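Local coordinates for protein anaerobically-induced outer membrane porin OprE (Pseudomonas aeruginosa, PDB 4FRX) that probably acts as a porin, forming a beta-barrel channel through the outer membrane for the passage of small solutes, at residues G332-R336 with A337-T341; Y346-D349 with F350-G354; I370-R374 with G375-E379. All blocks are in the same frame, centred on the assembly; numbering follows the deposited sequence.

Overall arrangement
All three are local contacts at strand ends of one porin barrel: contacts 1 and 3 turn the chain, contact 2 runs a strand into a 3-10 segment. Contact 1 is buried, whereas contacts 2 and 3 lie at the surface. Contacts 1 and 2 mark the start and finish of strand 340-349, their centres about 31 Å apart; contact 3 turns strand 358-370 into strand 377-389. Contacts 1 and 3 touch: Arg336 NH2 bridges to Glu379 OE2 at 2.9 Å, and Glu339 OE2 lies 2.6 Å from Glu379 OE1, like charges that may share a proton. Contact 2 adds an aromatic pair and detergent tail to its Asx-turn bond, whereas the others rest on turn bonds and charged side chains.

Contact 1 of 3, residues G332-R336 with A337-T341; sequences GKFQR and AGERT
Glu339 and Arg336 meet twice round a tight turn. The backbone bond is the firmer: Glu339 N donates to Arg336 O at 3.1 Å, with an N-H...O angle of 159°, and closes a type II beta turn over Ala337 and Gly338. In return the carboxylate reaches back, and Arg336 N makes a weak bond of 3.3 Å to Glu339 OE1. The guanidinium does not pair with this carboxylate, since NE of Arg336 stays 4.2 Å from OE1 of Glu339; its salt bridge runs from NH2 to Glu379. A water bridges the two limbs, donating to Phe334 O and to Glu339 O and accepting from Thr341 OG1 at 2.8 Å. Packing follows from Glu339, whose CG stands anti to the backbone N (chi1 -168°) on an extended chain, which lays the carboxylate across the Phe334 backbone. OE2 of Glu339 then lies 3.3 Å from CD2 of Phe334, with ring and carboxylate planes 38° apart. It also lies close to a carboxylate oxygen of Glu379, which may mean a shared proton. Thr341 crosses the same aromatic side chain at about a right angle, its CG2 3.7 Å from Phe334 CD2. Gly338 takes the third position of the turn, with the positive phi usual there in type II. The arrangement is a type II turn leading a loop folded against the barrel wall into strand 340-349.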
ATOM      1  N   GLY A 332      -7.553  -2.963  -9.922  1.00 16.23           N
ATOM      2  CA  GLY A 332      -8.667  -2.486  -9.111  1.00 17.17           C
ATOM      3  C   GLY A 332      -8.429  -2.638  -7.619  1.00 13.03           C
ATOM      4  O   GLY A 332      -7.435  -3.243  -7.202  1.00 11.99           O
ATOM      5  N   LYS A 333      -9.332  -2.080  -6.812  1.00  9.80           N
ATOM      6  CA  LYS A 333      -9.279  -2.283  -5.368  1.00  7.30           C
ATOM      7  C   LYS A 333     -10.611  -2.788  -4.805  1.00 10.37           C
ATOM      8  O   LYS A 333     -10.705  -3.099  -3.618  1.00  9.42           O
ATOM      9  CB  LYS A 333      -8.850  -0.999  -4.639  1.00 13.06           C
ATOM     10  CG  LYS A 333      -7.478  -0.473  -5.062  1.00 10.91           C
ATOM     11  CD  LYS A 333      -7.096   0.777  -4.269  1.00 19.52           C
ATOM     12  CE  LYS A 333      -5.811   1.425  -4.817  1.00 25.49           C
ATOM     13  NZ  LYS A 333      -4.644   0.495  -4.763  1.00 21.95           N
ATOM     14  N   PHE A 334     -11.625  -2.869  -5.665  1.00  9.79           N
ATOM     15  CA  PHE A 334     -12.974  -3.328  -5.280  1.00 10.69           C
ATOM     16  C   PHE A 334     -13.466  -2.641  -4.002  1.00  8.89           C
ATOM     17  O   PHE A 334     -14.029  -3.273  -3.117  1.00  8.79           O
ATOM     18  CB  PHE A 334     -12.993  -4.862  -5.141  1.00  9.37           C
ATOM     19  CG  PHE A 334     -12.655  -5.568  -6.415  1.00  7.45           C
ATOM     20  CD1 PHE A 334     -11.343  -5.583  -6.886  1.00  9.16           C
ATOM     21  CD2 PHE A 334     -13.644  -6.174  -7.167  1.00  8.42           C
ATOM     22  CE1 PHE A 334     -11.019  -6.202  -8.087  1.00 11.04           C
ATOM     23  CE2 PHE A 334     -13.333  -6.803  -8.364  1.00 13.88           C
ATOM     24  CZ  PHE A 334     -12.017  -6.814  -8.831  1.00 10.37           C
ATOM     25  N   GLN A 335     -13.269  -1.331  -3.951  1.00  4.79           N
ATOM     26  CA  GLN A 335     -13.412  -0.567  -2.729  1.00 12.67           C
ATOM     27  C   GLN A 335     -14.627   0.348  -2.764  1.00 11.61           C
ATOM     28  O   GLN A 335     -14.798   1.190  -1.889  1.00 14.09           O
ATOM     29  CB  GLN A 335     -12.127   0.237  -2.483  1.00 16.49           C
ATOM     30  CG  GLN A 335     -12.035   1.592  -3.186  1.00 11.70           C
ATOM     31  CD  GLN A 335     -12.099   1.517  -4.712  1.00 21.21           C
ATOM     32  OE1 GLN A 335     -11.988   0.444  -5.311  1.00 13.75           O
ATOM     33  NE2 GLN A 335     -12.285   2.676  -5.347  1.00 19.24           N
ATOM     34  N   ARG A 336     -15.487   0.152  -3.762  1.00 11.91           N
ATOM     35  CA  ARG A 336     -16.590   1.073  -4.025  1.00 17.47           C
ATOM     36  C   ARG A 336     -17.773   0.830  -3.102  1.00 14.70           C
ATOM     37  O   ARG A 336     -18.022  -0.295  -2.691  1.00 12.38           O
ATOM     38  CB  ARG A 336     -17.063   0.934  -5.474  1.00 17.42           C
ATOM     39  CG  ARG A 336     -15.940   1.041  -6.516  1.00 13.86           C
ATOM     40  CD  ARG A 336     -16.491   0.676  -7.890  1.00 23.41           C
ATOM     41  NE  ARG A 336     -15.461   0.163  -8.792  1.00 34.39           N
ATOM     42  CZ  ARG A 336     -14.731   0.921  -9.605  1.00 40.24           C
ATOM     43  NH1 ARG A 336     -14.912   2.237  -9.634  1.00 42.56           N
ATOM     44  NH2 ARG A 336     -13.820   0.363 -10.392  1.00 27.56           N
ATOM     45  N   ALA A 337     -18.503   1.897  -2.792  1.00  8.48           N
ATOM     46  CA  ALA A 337     -19.699   1.812  -1.950  1.00  7.59           C
ATOM     47  C   ALA A 337     -20.650   0.684  -2.344  1.00  8.41           C
ATOM     48  O   ALA A 337     -21.085   0.612  -3.490  1.00  7.87           O
ATOM     49  CB  ALA A 337     -20.457   3.141  -1.977  1.00  6.10           C
ATOM     50  N   GLY A 338     -20.956  -0.189  -1.381  1.00  8.21           N
ATOM     51  CA  GLY A 338     -21.906  -1.269  -1.580  1.00  8.86           C
ATOM     52  C   GLY A 338     -21.319  -2.575  -2.072  1.00 11.50           C
ATOM     53  O   GLY A 338     -21.965  -3.611  -1.998  1.00  9.41           O
ATOM     54  N   GLU A 339     -20.079  -2.546  -2.536  1.00  8.78           N
ATOM     55  CA  GLU A 339     -19.538  -3.670  -3.292  1.00  6.30           C
ATOM     56  C   GLU A 339     -19.250  -4.910  -2.421  1.00  7.01           C
ATOM     57  O   GLU A 339     -18.596  -4.818  -1.389  1.00  6.29           O
ATOM     58  CB  GLU A 339     -18.273  -3.221  -4.026  1.00 12.92           C
ATOM     59  CG  GLU A 339     -17.762  -4.201  -5.072  1.00 11.02           C
ATOM     60  CD  GLU A 339     -16.666  -3.608  -5.945  1.00 10.77           C
ATOM     61  OE1 GLU A 339     -16.148  -2.502  -5.633  1.00  9.02           O
ATOM     62  OE2 GLU A 339     -16.324  -4.253  -6.962  1.00 11.76           O
ATOM     63  N   ARG A 340     -19.754  -6.063  -2.853  1.00 10.23           N
ATOM     64  CA  ARG A 340     -19.381  -7.335  -2.255  1.00 12.90           C
ATOM     65  C   ARG A 340     -18.491  -8.038  -3.250  1.00  7.97           C
ATOM     66  O   ARG A 340     -18.809  -8.071  -4.428  1.00 10.82           O
ATOM     67  CB  ARG A 340     -20.619  -8.207  -2.017  1.00 12.75           C
ATOM     68  CG  ARG A 340     -21.529  -7.746  -0.898  1.00 13.24           C
ATOM     69  CD  ARG A 340     -22.726  -6.951  -1.391  1.00 15.89           C
ATOM     70  NE  ARG A 340     -23.661  -6.742  -0.282  1.00 16.21           N
ATOM     71  CZ  ARG A 340     -23.499  -5.807   0.647  1.00 21.60           C
ATOM     72  NH1 ARG A 340     -24.373  -5.697   1.634  1.00 23.39           N
ATOM     73  NH2 ARG A 340     -22.454  -4.983   0.589  1.00 21.12           N
ATOM     74  N   THR A 341     -17.399  -8.639  -2.769  1.00 10.18           N
ATOM     75  CA  THR A 341     -16.408  -9.230  -3.652  1.00  8.48           C
ATOM     76  C   THR A 341     -15.999 -10.613  -3.159  1.00  4.37           C
ATOM     77  O   THR A 341     -15.614 -10.764  -2.013  1.00  8.57           O
ATOM     78  CB  THR A 341     -15.149  -8.334  -3.735  1.00  8.54           C
ATOM     79  OG1 THR A 341     -15.530  -7.009  -4.133  1.00 13.81           O
ATOM     80  CG2 THR A 341     -14.154  -8.872  -4.748  1.00  8.13           C
TER
HETATM   81  O   HOH W   1     -15.693  -5.293  -1.978  1.00 11.25           O

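Contact 2 of 3, residues Y346-D349 with F350-G354; sequences YGYD and FATVG. With C8E ((hydroxyethyloxy)tri(ethyloxy)octane), chain E.
Tyr348 drives its ring edge into the face of Phe350, a T-shaped pair with centroids 4.8 Å apart and planes at 90°. This is the tightly packed part of the contact: CD2 of Tyr348 stands 3.5 Å above the Phe350 plane, over the ring centre. The two first torsions bring the rings together, since CG of Tyr348 is anti to its backbone N (chi1 -169°), whereas that of Phe350 is anti to the carbonyl carbon. A detergent molecule, C8E, extends the apolar patch. Its C2 sits 3.8 Å above the centre of one face of the Tyr348 ring, and its C6 comes to the edge of the Phe350 ring, 3.9 Å from CZ. Tyr346 meets the same alkyl chain with its ring edge and hydroxyl, and that hydroxyl is hydrogen-bonded to His295.

The other side, round Asp349, Ala351, Thr352 and Val353, is looser and largely polar, and the last three are exposed. Here Asp349 OD1 accepts from Ala351 N at 2.9 Å with an N-H...O angle of 162°; the donor arrives from above the carboxylate plane. That bond joins the end of the strand to the first turn of a short 3-10 segment, itself closed by Val353 N to Phe350 O. Beyond it, CG2 of Thr352 lies 3.4 Å from Asp349 O, and the Tyr348 hydroxyl is near Thr352 and Val353.

Asp349 OD1 accepting from the backbone N two residues on is an Asx turn. Strand 340-349 thus passes into a 3-10 turn, with tyrosines and a phenylalanine facing a detergent tail, consistent with the aromatic residues common on the lipid-facing surface of outer-membrane beta-barrels.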
ATOM      1  N   TYR A 346      -4.698 -19.029  -6.280  1.00  9.15           N
ATOM      2  CA  TYR A 346      -3.849 -20.209  -6.398  1.00  8.91           C
ATOM      3  C   TYR A 346      -2.386 -19.804  -6.540  1.00 13.17           C
ATOM      4  O   TYR A 346      -2.049 -18.872  -7.278  1.00 12.03           O
ATOM      5  CB  TYR A 346      -4.232 -21.108  -7.573  1.00 13.37           C
ATOM      6  CG  TYR A 346      -3.263 -22.261  -7.710  1.00 16.14           C
ATOM      7  CD1 TYR A 346      -3.276 -23.309  -6.802  1.00 18.14           C
ATOM      8  CD2 TYR A 346      -2.299 -22.276  -8.716  1.00 18.97           C
ATOM      9  CE1 TYR A 346      -2.374 -24.358  -6.897  1.00 17.15           C
ATOM     10  CE2 TYR A 346      -1.393 -23.323  -8.824  1.00 22.21           C
ATOM     11  CZ  TYR A 346      -1.440 -24.364  -7.913  1.00 22.95           C
ATOM     12  OH  TYR A 346      -0.546 -25.410  -8.009  1.00 18.25           O
ATOM     13  N   GLY A 347      -1.519 -20.532  -5.850  1.00 12.33           N
ATOM     14  CA  GLY A 347      -0.087 -20.329  -5.988  1.00 16.79           C
ATOM     15  C   GLY A 347       0.695 -21.625  -5.987  1.00 13.05           C
ATOM     16  O   GLY A 347       0.243 -22.634  -5.453  1.00 13.38           O
ATOM     17  N   TYR A 348       1.867 -21.602  -6.611  1.00 18.53           N
ATOM     18  CA  TYR A 348       2.771 -22.747  -6.560  1.00 20.28           C
ATOM     19  C   TYR A 348       4.205 -22.282  -6.415  1.00 13.52           C
ATOM     20  O   TYR A 348       4.664 -21.422  -7.172  1.00 15.11           O
ATOM     21  CB  TYR A 348       2.648 -23.630  -7.801  1.00 17.59           C
ATOM     22  CG  TYR A 348       3.390 -24.947  -7.636  1.00 19.05           C
ATOM     23  CD1 TYR A 348       2.938 -25.900  -6.730  1.00 22.40           C
ATOM     24  CD2 TYR A 348       4.543 -25.225  -8.358  1.00 17.96           C
ATOM     25  CE1 TYR A 348       3.592 -27.095  -6.555  1.00 28.28           C
ATOM     26  CE2 TYR A 348       5.217 -26.436  -8.190  1.00 20.41           C
ATOM     27  CZ  TYR A 348       4.724 -27.364  -7.281  1.00 27.27           C
ATOM     28  OH  TYR A 348       5.353 -28.571  -7.077  1.00 32.38           O
ATOM     29  N   ASP A 349       4.891 -22.851  -5.429  1.00 17.66           N
ATOM     30  CA  ASP A 349       6.310 -22.601  -5.191  1.00 21.28           C
ATOM     31  C   ASP A 349       7.106 -23.747  -5.800  1.00 22.33           C
ATOM     32  O   ASP A 349       7.019 -24.879  -5.333  1.00 19.23           O
ATOM     33  CB  ASP A 349       6.574 -22.523  -3.685  1.00 24.53           C
ATOM     34  CG  ASP A 349       8.031 -22.199  -3.350  1.00 31.03           C
ATOM     35  OD1 ASP A 349       8.923 -22.392  -4.203  1.00 25.06           O
ATOM     36  OD2 ASP A 349       8.282 -21.747  -2.215  1.00 34.68           O
ATOM     37  N   PHE A 350       7.887 -23.463  -6.837  1.00 18.42           N
ATOM     38  CA  PHE A 350       8.565 -24.534  -7.565  1.00 18.45           C
ATOM     39  C   PHE A 350       9.807 -25.086  -6.859  1.00 16.12           C
ATOM     40  O   PHE A 350      10.478 -25.967  -7.393  1.00 18.80           O
ATOM     41  CB  PHE A 350       8.926 -24.079  -8.971  1.00 20.51           C
ATOM     42  CG  PHE A 350       7.753 -23.961  -9.886  1.00 20.63           C
ATOM     43  CD1 PHE A 350       6.969 -22.817  -9.888  1.00 13.55           C
ATOM     44  CD2 PHE A 350       7.435 -24.991 -10.758  1.00 20.33           C
ATOM     45  CE1 PHE A 350       5.897 -22.703 -10.743  1.00 17.10           C
ATOM     46  CE2 PHE A 350       6.362 -24.882 -11.613  1.00 23.88           C
ATOM     47  CZ  PHE A 350       5.593 -23.738 -11.609  1.00 21.55           C
ATOM     48  N   ALA A 351      10.105 -24.572  -5.667  1.00 18.28           N
ATOM     49  CA  ALA A 351      11.212 -25.094  -4.872  1.00 23.87           C
ATOM     50  C   ALA A 351      10.978 -26.559  -4.522  1.00 33.54           C
ATOM     51  O   ALA A 351      11.912 -27.362  -4.496  1.00 35.82           O
ATOM     52  CB  ALA A 351      11.408 -24.272  -3.606  1.00 24.54           C
ATOM     53  N   THR A 352       9.726 -26.912  -4.268  1.00 34.97           N
ATOM     54  CA  THR A 352       9.396 -28.266  -3.837  1.00 40.35           C
ATOM     55  C   THR A 352       9.636 -29.293  -4.944  1.00 36.86           C
ATOM     56  O   THR A 352       9.673 -30.499  -4.689  1.00 41.46           O
ATOM     57  CB  THR A 352       7.925 -28.360  -3.387  1.00 50.11           C
ATOM     58  OG1 THR A 352       7.093 -28.613  -4.525  1.00 50.73           O
ATOM     59  CG2 THR A 352       7.500 -27.063  -2.720  1.00 51.98           C
ATOM     60  N   VAL A 353       9.811 -28.804  -6.167  1.00 26.53           N
ATOM     61  CA  VAL A 353       9.910 -29.668  -7.334  1.00 26.52           C
ATOM     62  C   VAL A 353      11.272 -29.520  -8.032  1.00 33.38           C
ATOM     63  O   VAL A 353      11.539 -30.158  -9.055  1.00 43.30           O
ATOM     64  CB  VAL A 353       8.686 -29.447  -8.280  1.00 34.98           C
ATOM     65  CG1 VAL A 353       9.025 -28.580  -9.486  1.00 28.40           C
ATOM     66  CG2 VAL A 353       8.070 -30.772  -8.691  1.00 40.80           C
ATOM     67  N   GLY A 354      12.149 -28.702  -7.452  1.00 26.18           N
ATOM     68  CA  GLY A 354      13.521 -28.618  -7.928  1.00 28.44           C
ATOM     69  C   GLY A 354      13.945 -27.313  -8.576  1.00 29.49           C
ATOM     70  O   GLY A 354      15.075 -27.195  -9.054  1.00 27.89           O
TER
HETATM   71  C1  C8E E 503       1.722 -28.643 -11.000  1.00 38.19           C
HETATM   72  C2  C8E E 503       1.885 -27.246 -10.415  1.00 37.24           C
HETATM   73  C3  C8E E 503       2.239 -26.233 -11.502  1.00 36.23           C
HETATM   74  C4  C8E E 503       1.507 -24.916 -11.271  1.00 32.82           C
HETATM   75  C5  C8E E 503       1.050 -24.304 -12.585  1.00 34.88           C
HETATM   76  C6  C8E E 503       1.951 -23.130 -12.952  1.00 33.31           C
HETATM   77  C7  C8E E 503       1.708 -22.651 -14.380  1.00 26.52           C
HETATM   78  C8  C8E E 503       2.184 -21.216 -14.529  1.00 32.38           C
HETATM   79  O9  C8E E 503       2.881 -21.054 -15.740  1.00 35.77           O
HETATM   80  C10 C8E E 503       2.115 -20.377 -16.707  1.00 31.84           C
HETATM   81  C11 C8E E 503       3.031 -19.473 -17.523  1.00 28.70           C

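Contact 3 of 3, residues I370-R374 with G375-E379; sequences IKTAR and GDQSE
Ile370 and Gln377 form an antiparallel hydrogen-bonded pair in which both backbone groups of each residue are used. Gln377 N donates to Ile370 O at 2.9 Å and Ile370 N to Gln377 O at 3.1 Å. Ile370 O also receives a CA-H...O contact from Asp376.

Past this pair the chain reverses through a type I beta turn from Thr372 to Gly375, closed by Gly375 N to Thr372 O at 3.0 Å. Thr372 adds a second brace from its hydroxyl, because a chi1 of 77° places OG1 between the backbone N and the carbonyl carbon, facing the closing limb. OG1 donates to Gly375 O over 2.6 Å, on a lone pair, and accepts from Arg374 N at 2.9 Å, which makes an ST turn. The hydroxyl thus acts as donor and acceptor within the turn. Gly375 ends the turn with a positive phi.

Outside the turn, Lys371 and Asp376 lie side by side. NZ of Lys371 bridges to OD1 of Asp376 at 3.0 Å, meeting it on the syn side and 32° out of the carboxylate plane. The lysine chain bends at chi2 and chi4 to get there, and its ammonium also donates to Lys369 O.

At the strand end of the hairpin, CD1 of Ile370 packs 3.7 Å from CD of Glu379, whose OE2 is held by Arg336 and Ser409. The hairpin joins strand 358-370 to strand 377-389, while Lys371 pairs by its backbone with Ala337 in the loop before strand 340-349.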
ATOM      1  N   ILE A 370     -22.324  -2.967  -6.643  1.00 11.69           N
ATOM      2  CA  ILE A 370     -21.750  -1.631  -6.652  1.00 12.66           C
ATOM      3  C   ILE A 370     -22.879  -0.617  -6.845  1.00  7.56           C
ATOM      4  O   ILE A 370     -23.590  -0.659  -7.844  1.00  9.71           O
ATOM      5  CB  ILE A 370     -20.731  -1.473  -7.793  1.00  8.21           C
ATOM      6  CG1 ILE A 370     -19.601  -2.498  -7.646  1.00  8.70           C
ATOM      7  CG2 ILE A 370     -20.160  -0.058  -7.808  1.00 12.67           C
ATOM      8  CD1 ILE A 370     -18.667  -2.536  -8.839  1.00  7.50           C
ATOM      9  N   LYS A 371     -23.055   0.294  -5.897  1.00  9.37           N
ATOM     10  CA  LYS A 371     -24.148   1.259  -6.008  1.00  7.91           C
ATOM     11  C   LYS A 371     -23.776   2.388  -6.968  1.00 11.70           C
ATOM     12  O   LYS A 371     -22.714   3.002  -6.845  1.00  9.33           O
ATOM     13  CB  LYS A 371     -24.501   1.814  -4.626  1.00 14.72           C
ATOM     14  CG  LYS A 371     -25.072   0.760  -3.674  1.00 18.81           C
ATOM     15  CD  LYS A 371     -26.442   0.289  -4.165  1.00 24.10           C
ATOM     16  CE  LYS A 371     -27.008  -0.849  -3.311  1.00 30.20           C
ATOM     17  NZ  LYS A 371     -26.541  -2.188  -3.778  1.00 34.26           N
ATOM     18  N   THR A 372     -24.628   2.653  -7.951  1.00  4.92           N
ATOM     19  CA  THR A 372     -24.277   3.673  -8.944  1.00  6.83           C
ATOM     20  C   THR A 372     -25.538   4.353  -9.419  1.00  8.47           C
ATOM     21  O   THR A 372     -26.649   3.910  -9.117  1.00 13.12           O
ATOM     22  CB  THR A 372     -23.584   3.103 -10.234  1.00 10.62           C
ATOM     23  OG1 THR A 372     -24.569   2.497 -11.088  1.00 18.10           O
ATOM     24  CG2 THR A 372     -22.454   2.121  -9.927  1.00 13.53           C
ATOM     25  N   ALA A 373     -25.356   5.429 -10.170  1.00 11.05           N
ATOM     26  CA  ALA A 373     -26.490   6.167 -10.713  1.00 14.56           C
ATOM     27  C   ALA A 373     -27.261   5.315 -11.720  1.00 24.87           C
ATOM     28  O   ALA A 373     -28.417   5.618 -12.035  1.00 19.62           O
ATOM     29  CB  ALA A 373     -26.009   7.447 -11.357  1.00 11.58           C
ATOM     30  N   ARG A 374     -26.611   4.259 -12.219  1.00 19.13           N
ATOM     31  CA  ARG A 374     -27.218   3.342 -13.188  1.00 20.97           C
ATOM     32  C   ARG A 374     -27.787   2.079 -12.545  1.00 22.99           C
ATOM     33  O   ARG A 374     -28.156   1.136 -13.253  1.00 24.82           O
ATOM     34  CB  ARG A 374     -26.192   2.933 -14.259  1.00 23.72           C
ATOM     35  CG  ARG A 374     -25.873   4.024 -15.286  1.00 35.22           C
ATOM     36  CD  ARG A 374     -24.699   3.631 -16.184  1.00 41.83           C
ATOM     37  NE  ARG A 374     -24.358   4.686 -17.138  1.00 45.62           N
ATOM     38  CZ  ARG A 374     -23.576   5.725 -16.854  1.00 44.28           C
ATOM     39  NH1 ARG A 374     -23.060   5.861 -15.638  1.00 43.81           N
ATOM     40  NH2 ARG A 374     -23.319   6.643 -17.779  1.00 43.25           N
ATOM     41  N   GLY A 375     -27.856   2.056 -11.216  1.00 18.41           N
ATOM     42  CA  GLY A 375     -28.298   0.870 -10.503  1.00 14.97           C
ATOM     43  C   GLY A 375     -27.104   0.036 -10.081  1.00 17.91           C
ATOM     44  O   GLY A 375     -25.970   0.536 -10.088  1.00 14.91           O
ATOM     45  N   ASP A 376     -27.344  -1.219  -9.708  1.00 12.96           N
ATOM     46  CA  ASP A 376     -26.261  -2.104  -9.274  1.00 14.07           C
ATOM     47  C   ASP A 376     -25.328  -2.503 -10.423  1.00 16.02           C
ATOM     48  O   ASP A 376     -25.773  -2.859 -11.516  1.00 13.35           O
ATOM     49  CB  ASP A 376     -26.833  -3.350  -8.580  1.00 17.26           C
ATOM     50  CG  ASP A 376     -27.303  -3.073  -7.152  1.00 29.08           C
ATOM     51  OD1 ASP A 376     -27.220  -1.907  -6.719  1.00 26.81           O
ATOM     52  OD2 ASP A 376     -27.730  -4.030  -6.461  1.00 32.56           O
ATOM     53  N   GLN A 377     -24.022  -2.397 -10.185  1.00 10.81           N
ATOM     54  CA  GLN A 377     -23.034  -2.744 -11.204  1.00  9.00           C
ATOM     55  C   GLN A 377     -22.037  -3.804 -10.710  1.00 11.84           C
ATOM     56  O   GLN A 377     -21.937  -4.075  -9.506  1.00 10.88           O
ATOM     57  CB  GLN A 377     -22.279  -1.495 -11.658  1.00 11.79           C
ATOM     58  CG  GLN A 377     -22.687  -0.961 -13.039  1.00 36.45           C
ATOM     59  CD  GLN A 377     -24.082  -0.362 -13.123  1.00 46.63           C
ATOM     60  OE1 GLN A 377     -24.751  -0.175 -12.126  1.00 54.82           O
ATOM     61  NE2 GLN A 377     -24.516  -0.051 -14.334  1.00 53.02           N
ATOM     62  N   SER A 378     -21.309  -4.402 -11.646  1.00  8.20           N
ATOM     63  CA  SER A 378     -20.327  -5.425 -11.304  1.00 10.60           C
ATOM     64  C   SER A 378     -18.997  -5.201 -12.009  1.00  9.98           C
ATOM     65  O   SER A 378     -18.893  -4.397 -12.928  1.00 10.85           O
ATOM     66  CB  SER A 378     -20.880  -6.822 -11.646  1.00 14.45           C
ATOM     67  OG  SER A 378     -21.147  -6.932 -13.031  1.00 22.45           O
ATOM     68  N   GLU A 379     -17.973  -5.925 -11.562  1.00  7.64           N
ATOM     69  CA  GLU A 379     -16.647  -5.838 -12.157  1.00 12.31           C
ATOM     70  C   GLU A 379     -15.849  -7.074 -11.746  1.00  8.20           C
ATOM     71  O   GLU A 379     -16.170  -7.730 -10.750  1.00  8.25           O
ATOM     72  CB  GLU A 379     -15.915  -4.562 -11.716  1.00 11.42           C
ATOM     73  CG  GLU A 379     -15.641  -4.479 -10.215  1.00  8.59           C
ATOM     74  CD  GLU A 379     -15.162  -3.109  -9.768  1.00 15.34           C
ATOM     75  OE1 GLU A 379     -14.836  -2.952  -8.574  1.00 10.91           O
ATOM     76  OE2 GLU A 379     -15.133  -2.171 -10.596  1.00 19.46           O
TER